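Local coordinates for protein cortical-lytic enzyme (Bacillus cereus, PDB 4S3J) that acts as an N-acetylglucosaminidase that degrades spore-cortex peptidoglycan during germination, probably recognising muramic delta-lactam in partially degraded cortex, at residues A[116-119]-A[120-124]; A[331-334]-A[335-339]; A[341-345]-A[346-350]. All blocks are in the same frame, centred on the assembly; numbering follows the deposited sequence.

Interaction 1: A[116-119]-A[120-124]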
loop_
_atom_site.group_PDB
_atom_site.type_symbol
_atom_site.label_atom_id
_atom_site.label_comp_id
_atom_site.label_asym_id
_atom_site.label_seq_id
_atom_site.Cartn_x
_atom_site.Cartn_y
_atom_site.Cartn_z
ATOM N N ILE A 116 14.109 4.886 19.540
ATOM C CA ILE A 116 15.265 4.025 19.707
ATOM C C ILE A 116 15.285 3.553 21.152
ATOM O O ILE A 116 15.342 4.385 22.064
ATOM C CB ILE A 116 16.596 4.752 19.375
ATOM C CG1 ILE A 116 16.572 5.307 17.948
ATOM C CG2 ILE A 116 17.784 3.804 19.536
ATOM C CD1 ILE A 116 17.681 6.305 17.653
ATOM N N PRO A 117 15.200 2.226 21.375
ATOM C CA PRO A 117 15.032 1.139 20.396
ATOM C C PRO A 117 13.651 1.116 19.740
ATOM O O PRO A 117 12.756 1.830 20.172
ATOM C CB PRO A 117 15.254 -0.126 21.231
ATOM C CG PRO A 117 14.895 0.267 22.612
ATOM C CD PRO A 117 15.295 1.707 22.751
ATOM N N ILE A 118 13.501 0.299 18.702
ATOM C CA ILE A 118 12.223 0.149 18.014
ATOM C C ILE A 118 11.192 -0.409 18.992
ATOM O O ILE A 118 11.488 -1.326 19.755
ATOM C CB ILE A 118 12.333 -0.790 16.801
ATOM C CG1 ILE A 118 13.415 -0.323 15.831
ATOM C CG2 ILE A 118 10.996 -0.877 16.041
ATOM C CD1 ILE A 118 13.778 -1.372 14.784
ATOM N N LYS A 119 9.979 0.131 18.958
ATOM C CA LYS A 119 8.914 -0.372 19.825
ATOM C C LYS A 119 8.647 -1.858 19.588
ATOM O O LYS A 119 8.632 -2.341 18.453
ATOM C CB LYS A 119 7.615 0.413 19.610
ATOM C CG LYS A 119 7.637 1.844 20.145
ATOM C CD LYS A 119 6.310 2.531 19.867
ATOM C CE LYS A 119 6.403 4.028 20.097
ATOM N NZ LYS A 119 5.169 4.725 19.648
ATOM N N GLU A 120 8.420 -2.573 20.681
ATOM C CA GLU A 120 8.086 -3.986 20.612
ATOM C C GLU A 120 6.855 -4.232 19.732
ATOM O O GLU A 120 6.831 -5.166 18.942
ATOM C CB GLU A 120 7.833 -4.505 22.028
ATOM C CG GLU A 120 7.567 -5.997 22.151
ATOM C CD GLU A 120 7.185 -6.396 23.576
ATOM O OE1 GLU A 120 7.181 -5.521 24.463
ATOM O OE2 GLU A 120 6.883 -7.581 23.817
ATOM N N SER A 121 5.857 -3.356 19.828
ATOM C CA SER A 121 4.629 -3.523 19.054
ATOM C C SER A 121 4.923 -3.458 17.556
ATOM O O SER A 121 4.315 -4.157 16.752
ATOM C CB SER A 121 3.602 -2.455 19.471
ATOM O OG SER A 121 4.157 -1.165 19.320
ATOM N N LEU A 122 5.903 -2.642 17.187
ATOM C CA LEU A 122 6.272 -2.469 15.797
ATOM C C LEU A 122 7.077 -3.660 15.265
ATOM O O LEU A 122 6.886 -4.113 14.119
ATOM C CB LEU A 122 7.052 -1.179 15.663
ATOM C CG LEU A 122 7.095 -0.484 14.314
ATOM C CD1 LEU A 122 5.701 -0.293 13.716
ATOM C CD2 LEU A 122 7.801 0.868 14.468
ATOM N N VAL A 123 7.963 -4.195 16.094
ATOM C CA VAL A 123 8.666 -5.414 15.720
ATOM C C VAL A 123 7.664 -6.572 15.584
ATOM O O VAL A 123 7.748 -7.380 14.657
ATOM C CB VAL A 123 9.774 -5.753 16.729
ATOM C CG1 VAL A 123 10.469 -7.043 16.340
ATOM C CG2 VAL A 123 10.783 -4.618 16.788
ATOM N N ASN A 124 6.671 -6.635 16.469
ATOM C CA ASN A 124 5.671 -7.692 16.349
ATOM C C ASN A 124 4.828 -7.557 15.074
ATOM O O ASN A 124 4.520 -8.544 14.420
ATOM C CB ASN A 124 4.744 -7.702 17.568
ATOM C CG ASN A 124 5.386 -8.334 18.788
ATOM O OD1 ASN A 124 6.323 -9.118 18.673
ATOM N ND2 ASN A 124 4.848 -8.026 19.962
#
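Ile118 and Val123 meet through their methyl branches, with Ile118 CG2 lying 3.8 Å from Val123 CG2 and the two side chains crossing at about a right angle. The same Ile118 CG2 touches Leu122 CD2 at 4.0 Å, so one methyl sits against two successive residues of the helix. The isoleucine can do this because its CG2 branch is turned opposite the backbone N, while CG1 lies beside that nitrogen (chi1 -56°). This is the tightly packed part: Ile118 also lies against Pro113, Thr153 and Ile158, and Val123 reaches Ile161 on helix 155-164. Branched aliphatic residues suit it, since they fill a buried seam with compact, rigid groups. In a TIM barrel of glycosyl hydrolase family 18, helix 120-129 is the outer helix that follows the first barrel strand, 104-111, and this contact forms its N-terminus. Lys119 is the N-cap, and Ile118 just before it pairs with Val123 four residues into the helix, which is a hydrophobic staple. The cap residue contributes its carbonyl: Val123 N donates to Lys119 O at 3.1 Å in a nearly straight N-H...O bond (162°), and the donor stands nearly along the C=O axis. Leu122 N reaches Lys119 O at 3.0 Å, but its N-H...O angle of only 127° makes that bond weak. Polar residues suit the looser solvent side, where Lys119 CB passes Ser121 OG at 3.8 Å, and beyond CG the lysine chain runs extended, carrying its amino group away from the helix. Glu120, in the first turn, likewise stretches outward; a carboxylate near a helix N-terminus would be expected to interact favourably with the helix dipole.

Interaction 2: A[331-334]-A[335-339]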
loop_
_atom_site.group_PDB
_atom_site.type_symbol
_atom_site.label_atom_id
_atom_site.label_comp_id
_atom_site.label_asym_id
_atom_site.label_seq_id
_atom_site.Cartn_x
_atom_site.Cartn_y
_atom_site.Cartn_z
ATOM N N LEU A 331 -12.757 20.123 11.589
ATOM C CA LEU A 331 -13.402 21.084 10.686
ATOM C C LEU A 331 -13.759 22.349 11.452
ATOM O O LEU A 331 -13.982 22.297 12.655
ATOM C CB LEU A 331 -14.664 20.466 10.053
ATOM C CG LEU A 331 -14.464 19.230 9.174
ATOM C CD1 LEU A 331 -15.806 18.674 8.674
ATOM C CD2 LEU A 331 -13.583 19.528 8.000
ATOM N N PRO A 332 -13.816 23.498 10.754
ATOM C CA PRO A 332 -13.553 23.655 9.323
ATOM C C PRO A 332 -12.061 23.647 9.016
ATOM O O PRO A 332 -11.257 24.030 9.880
ATOM C CB PRO A 332 -14.173 25.017 9.008
ATOM C CG PRO A 332 -13.995 25.796 10.286
ATOM C CD PRO A 332 -14.207 24.777 11.387
ATOM N N PHE A 333 -11.695 23.238 7.804
ATOM C CA PHE A 333 -10.303 23.300 7.401
ATOM C C PHE A 333 -9.910 24.752 7.195
ATOM O O PHE A 333 -10.614 25.518 6.538
ATOM C CB PHE A 333 -10.040 22.521 6.126
ATOM C CG PHE A 333 -8.651 22.713 5.605
ATOM C CD1 PHE A 333 -7.581 22.096 6.233
ATOM C CD2 PHE A 333 -8.400 23.538 4.524
ATOM C CE1 PHE A 333 -6.294 22.276 5.778
ATOM C CE2 PHE A 333 -7.112 23.722 4.069
ATOM C CZ PHE A 333 -6.061 23.095 4.695
ATOM N N LYS A 334 -8.761 25.104 7.761
ATOM C CA LYS A 334 -8.201 26.445 7.672
ATOM C C LYS A 334 -6.685 26.379 7.712
ATOM O O LYS A 334 -6.135 25.493 8.353
ATOM C CB LYS A 334 -8.718 27.308 8.828
ATOM C CG LYS A 334 -9.728 28.335 8.408
ATOM C CD LYS A 334 -9.033 29.621 7.969
ATOM C CE LYS A 334 -9.849 30.371 6.930
ATOM N NZ LYS A 334 -9.635 29.820 5.560
ATOM N N GLN A 335 -5.996 27.264 6.995
ATOM C CA GLN A 335 -4.541 27.257 7.074
ATOM C C GLN A 335 -4.192 27.575 8.524
ATOM O O GLN A 335 -4.840 28.403 9.165
ATOM C CB GLN A 335 -3.900 28.263 6.116
ATOM C CG GLN A 335 -3.935 27.842 4.653
ATOM C CD GLN A 335 -3.111 26.597 4.377
ATOM O OE1 GLN A 335 -2.194 26.264 5.129
ATOM N NE2 GLN A 335 -3.441 25.899 3.299
ATOM N N GLY A 336 -3.195 26.885 9.055
ATOM C CA GLY A 336 -2.792 27.074 10.434
ATOM C C GLY A 336 -3.440 26.077 11.368
ATOM O O GLY A 336 -3.109 26.033 12.548
ATOM N N ASN A 337 -4.374 25.279 10.854
ATOM C CA ASN A 337 -4.926 24.204 11.649
ATOM C C ASN A 337 -3.842 23.219 12.037
ATOM O O ASN A 337 -2.808 23.121 11.371
ATOM C CB ASN A 337 -6.025 23.429 10.904
ATOM C CG ASN A 337 -7.382 24.108 10.942
ATOM O OD1 ASN A 337 -7.563 25.143 11.560
ATOM N ND2 ASN A 337 -8.365 23.464 10.327
ATOM N N PRO A 338 -4.073 22.464 13.112
ATOM C CA PRO A 338 -3.147 21.367 13.378
ATOM C C PRO A 338 -3.195 20.331 12.270
ATOM O O PRO A 338 -4.194 20.253 11.542
ATOM C CB PRO A 338 -3.657 20.793 14.692
ATOM C CG PRO A 338 -5.114 21.054 14.656
ATOM C CD PRO A 338 -5.251 22.400 13.998
ATOM N N PRO A 339 -2.126 19.553 12.120
ATOM C CA PRO A 339 -2.161 18.510 11.098
ATOM C C PRO A 339 -3.231 17.472 11.428
ATOM O O PRO A 339 -3.547 17.257 12.605
ATOM C CB PRO A 339 -0.757 17.897 11.170
ATOM C CG PRO A 339 -0.255 18.236 12.552
ATOM C CD PRO A 339 -0.855 19.568 12.873
#
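Asn337 ND2 donates to Pro332 O at 3.0 Å with an N-H...O angle of 158°, and the acceptor lies in the plane of the amide, so the bond fixes the rotation of that flat group. The carbonyl is met less squarely, the donor being tilted 17° from its plane. Asn337 can reach back because its CG lies opposite its own carbonyl carbon (chi1 -81°), which brings the amide beside Lys334, with OD1 at 3.7 Å from Lys334 CB. A type II beta turn runs from Lys334 to Asn337 and is closed by Asn337 N to Lys334 O at 3.1 Å, the donor standing above the carbonyl plane. Asparagine suits this place, its short amide reaching a backbone carbonyl while its own N closes the turn. Gly336 takes the third position, where a CB would press on the carbonyl O of Gln335. The turn lies in the loop joining strand 318-330 to strand 341-343, at the start of an insertion between the seventh and eighth barrel strands, consistent with the alpha+beta insertion of many family 18 enzymes. Phe333 and Gln335 lie side by side and point the same way, NE2 of Gln335 lying 4.1 Å from CZ of Phe333 with ring and amide nearly perpendicular. Phe333 also leans on Pro292.

Interaction 3: A[341-345]-A[346-350]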
loop_
_atom_site.group_PDB
_atom_site.type_symbol
_atom_site.label_atom_id
_atom_site.label_comp_id
_atom_site.label_asym_id
_atom_site.label_seq_id
_atom_site.Cartn_x
_atom_site.Cartn_y
_atom_site.Cartn_z
ATOM N N LYS A 341 -4.788 13.843 12.075
ATOM C CA LYS A 341 -4.238 12.707 12.832
ATOM C C LYS A 341 -4.302 11.457 11.981
ATOM O O LYS A 341 -5.363 11.120 11.446
ATOM C CB LYS A 341 -5.030 12.510 14.118
ATOM C CG LYS A 341 -4.531 11.410 15.033
ATOM C CD LYS A 341 -5.296 11.429 16.352
ATOM C CE LYS A 341 -5.251 10.079 17.065
ATOM N NZ LYS A 341 -5.670 10.180 18.498
ATOM N N ALA A 342 -3.174 10.763 11.825
ATOM C CA ALA A 342 -3.173 9.525 11.050
ATOM C C ALA A 342 -3.829 8.442 11.852
ATOM O O ALA A 342 -3.595 8.324 13.062
ATOM C CB ALA A 342 -1.746 9.118 10.685
ATOM N N VAL A 343 -4.642 7.641 11.171
ATOM C CA VAL A 343 -5.317 6.520 11.800
ATOM C C VAL A 343 -5.167 5.238 10.992
ATOM O O VAL A 343 -5.228 5.231 9.756
ATOM C CB VAL A 343 -6.834 6.813 11.989
ATOM C CG1 VAL A 343 -7.043 7.893 13.041
ATOM C CG2 VAL A 343 -7.483 7.210 10.675
ATOM N N SER A 344 -5.040 4.130 11.711
ATOM C CA SER A 344 -5.147 2.813 11.102
ATOM C C SER A 344 -6.607 2.520 10.718
ATOM O O SER A 344 -7.516 3.213 11.162
ATOM C CB SER A 344 -4.639 1.756 12.063
ATOM O OG SER A 344 -5.556 1.600 13.129
ATOM N N SER A 345 -6.822 1.465 9.941
ATOM C CA SER A 345 -8.178 1.073 9.542
ATOM C C SER A 345 -8.975 0.716 10.788
ATOM O O SER A 345 -10.146 1.107 10.929
ATOM C CB SER A 345 -8.083 -0.095 8.547
ATOM O OG SER A 345 -9.356 -0.472 8.018
ATOM N N VAL A 346 -8.336 -0.022 11.696
ATOM C CA VAL A 346 -8.997 -0.445 12.940
ATOM C C VAL A 346 -9.333 0.773 13.795
ATOM O O VAL A 346 -10.431 0.858 14.367
ATOM C CB VAL A 346 -8.102 -1.448 13.702
ATOM C CG1 VAL A 346 -8.623 -1.724 15.093
ATOM C CG2 VAL A 346 -7.957 -2.746 12.894
ATOM N N ALA A 347 -8.419 1.746 13.863
ATOM C CA ALA A 347 -8.658 2.935 14.688
ATOM C C ALA A 347 -9.759 3.810 14.117
ATOM O O ALA A 347 -10.523 4.446 14.853
ATOM C CB ALA A 347 -7.359 3.746 14.838
ATOM N N ALA A 348 -9.840 3.862 12.794
ATOM C CA ALA A 348 -10.879 4.630 12.123
ATOM C C ALA A 348 -12.248 4.055 12.486
ATOM O O ALA A 348 -13.157 4.780 12.884
ATOM C CB ALA A 348 -10.668 4.620 10.610
ATOM N N VAL A 349 -12.392 2.738 12.367
ATOM C CA VAL A 349 -13.663 2.101 12.733
ATOM C C VAL A 349 -13.952 2.380 14.205
ATOM O O VAL A 349 -15.093 2.629 14.593
ATOM C CB VAL A 349 -13.637 0.599 12.471
ATOM C CG1 VAL A 349 -14.940 -0.071 12.958
ATOM C CG2 VAL A 349 -13.442 0.344 10.992
ATOM N N ALA A 350 -12.921 2.377 15.041
ATOM C CA ALA A 350 -13.126 2.615 16.469
ATOM C C ALA A 350 -13.665 4.022 16.752
ATOM O O ALA A 350 -14.441 4.216 17.700
ATOM C CB ALA A 350 -11.827 2.369 17.226
#
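A serine N-cap opens helix 345-354, the helix that follows strand 341-343 in the insertion between the seventh and eighth barrel strands. Ser344 is the cap: its OG accepts from Ala347 N at 3.0 Å, with the N-H...O angle at 155°. This works because OG sits between the backbone N and the carbonyl carbon (chi1 71°), turned toward the first helical turn, where an amide has no earlier helical carbonyl to bind; a short hydroxyl suits that job. Ser344 O takes Ala348 N at 2.9 Å, so both the side chain and the main chain of the cap residue hold the first turn. Just before the cap, Val343 packs on the fourth helical residue, its CG2 lying 4.1 Å from Ala348 CB, which makes a hydrophobic staple. The small alanines let Val343 come close, and Val343 CB also lies 4.2 Å from Ala347 CB. Ser345 points its hydroxyl the other way, where OG bonds to Glu385 O, so its buried polar end is satisfied. The next helical bond runs from Val349 N to Ser345 O at 3.1 Å, and Val349 CG2 rests 3.4 Å from that same Ser345 O.

Overall arrangement
Interactions 1 and 3 both form helix N-termini with a hydrophobic staple, but on different parts of the enzyme: 116-124 starts an outer barrel helix, while 341-350 leads into helix 345-354 of the insertion. Both contacts are partly buried, but their caps differ: exposed Lys119 offers its backbone carbonyl, buried Ser344 its hydroxyl as well as its carbonyl. Interaction 2 is a surface turn with polar, amide-based bonding and little apolar packing. It comes just before interaction 3 in the sequence, its loop running into strand 341-343, where interaction 3 begins, although their centres stand about 19 Å apart. Interaction 1 lies about 32 Å from interaction 2 and 20 Å from interaction 3, centre to centre.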